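PDB 3L84: transketolase from Campylobacter jejuni, which belongs to the thiamine diphosphate-binding transketolase family and forms a dimer of three-domain subunits. Local coordinates for residues Cys561-Leu564 with Phe565-Gln568. Residues are numbered along the deposited sequence; the frame is centred on the assembly and turned at random.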
# COMPACT_ATOMS: atom_id res chain seq x y z
N CYS A 561 -20.19 -13.03 4.40
CA CYS A 561 -18.83 -13.46 4.12
C CYS A 561 -18.76 -14.35 2.87
O CYS A 561 -19.10 -15.52 2.89
CB CYS A 561 -18.21 -14.14 5.33
SG CYS A 561 -16.48 -14.58 5.06
N PHE A 562 -18.27 -13.78 1.78
CA PHE A 562 -18.09 -14.49 0.48
C PHE A 562 -17.22 -15.73 0.65
O PHE A 562 -17.57 -16.81 0.13
CB PHE A 562 -17.49 -13.48 -0.51
CG PHE A 562 -17.32 -13.97 -1.93
CD1 PHE A 562 -18.22 -13.61 -2.91
CD2 PHE A 562 -16.23 -14.69 -2.30
CE1 PHE A 562 -18.03 -14.01 -4.23
CE2 PHE A 562 -16.06 -15.10 -3.64
CZ PHE A 562 -16.98 -14.78 -4.57
N GLU A 563 -16.10 -15.61 1.36
CA GLU A 563 -15.16 -16.73 1.48
C GLU A 563 -15.79 -17.93 2.18
O GLU A 563 -15.54 -19.07 1.80
CB GLU A 563 -13.91 -16.29 2.23
CG GLU A 563 -13.16 -15.20 1.51
CD GLU A 563 -13.46 -13.77 1.96
OE1 GLU A 563 -14.55 -13.49 2.53
OE2 GLU A 563 -12.54 -12.93 1.84
N LEU A 564 -16.61 -17.69 3.20
CA LEU A 564 -17.29 -18.79 3.85
C LEU A 564 -18.33 -19.39 2.95
O LEU A 564 -18.51 -20.61 2.95
CB LEU A 564 -17.94 -18.38 5.19
CG LEU A 564 -16.99 -18.07 6.31
CD1 LEU A 564 -17.78 -17.54 7.53
CD2 LEU A 564 -16.14 -19.26 6.67
N PHE A 565 -19.02 -18.58 2.16
CA PHE A 565 -20.02 -19.11 1.24
C PHE A 565 -19.39 -20.06 0.22
O PHE A 565 -19.98 -21.09 -0.16
CB PHE A 565 -20.82 -17.97 0.57
CG PHE A 565 -22.02 -18.42 -0.18
CD1 PHE A 565 -22.83 -19.45 0.28
CD2 PHE A 565 -22.40 -17.73 -1.32
CE1 PHE A 565 -23.95 -19.83 -0.43
CE2 PHE A 565 -23.54 -18.09 -2.01
CZ PHE A 565 -24.32 -19.14 -1.58
N GLU A 566 -18.19 -19.72 -0.24
CA GLU A 566 -17.44 -20.54 -1.19
C GLU A 566 -17.17 -21.95 -0.64
O GLU A 566 -16.93 -22.86 -1.43
CB GLU A 566 -16.10 -19.89 -1.57
CG GLU A 566 -16.21 -18.63 -2.36
CD GLU A 566 -14.86 -18.08 -2.74
OE1 GLU A 566 -14.18 -17.42 -1.89
OE2 GLU A 566 -14.43 -18.29 -3.89
N LYS A 567 -17.14 -22.12 0.68
CA LYS A 567 -16.85 -23.42 1.31
C LYS A 567 -18.09 -24.29 1.49
O LYS A 567 -17.96 -25.45 1.89
CB LYS A 567 -16.23 -23.24 2.69
CG LYS A 567 -14.96 -22.47 2.70
CD LYS A 567 -14.31 -22.37 4.10
CE LYS A 567 -13.76 -23.72 4.60
NZ LYS A 567 -12.81 -24.44 3.65
N GLN A 568 -19.28 -23.78 1.20
CA GLN A 568 -20.51 -24.54 1.49
C GLN A 568 -20.73 -25.61 0.45
O GLN A 568 -20.22 -25.51 -0.67
CB GLN A 568 -21.71 -23.59 1.55
CG GLN A 568 -21.58 -22.48 2.59
CD GLN A 568 -21.15 -22.98 3.92
OE1 GLN A 568 -20.06 -22.60 4.44
NE2 GLN A 568 -21.95 -23.85 4.50
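F562 and E566 meet one turn apart in a local contact along the short helix 562-566, which follows strand 554-558 in the transketolase-like C-terminal domain. C561 is the N-cap: its SG takes a weak, long bond from L564 N (3.6 Å), while its carbonyl oxygen accepts from F565 N at 3.1 Å. One residue on, E566 N donates to F562 O at 3.0 Å. Past this the turn tightens: K567 N bonds to L564 O, three residues back, and approaches from above the carbonyl plane.

On the side of the helix, the carboxylate of E566 lies against the F562 ring, CD 3.3 Å from CE2 and OE1 3.4 Å from CD2, with the two planes 57° apart. F562 brings its ring there with CG anti to the backbone N (chi1 -176°), and E566 meets it with a chain extended beyond CG. The other oxygen, OE2, forms a salt bridge with K594, and N590 of the second subunit packs on both F562 and E566. E563, bent at chi2, gives its OE2 to a hydrogen bond with T470, leaving its OE1 5.9 Å from E566 OE1.

Each glutamate therefore has a polar partner of its own, and the nearby ammonium of K594 probably favours the charged form of E566 where its carboxylate rests on the F562 ring, close to the subunit interface.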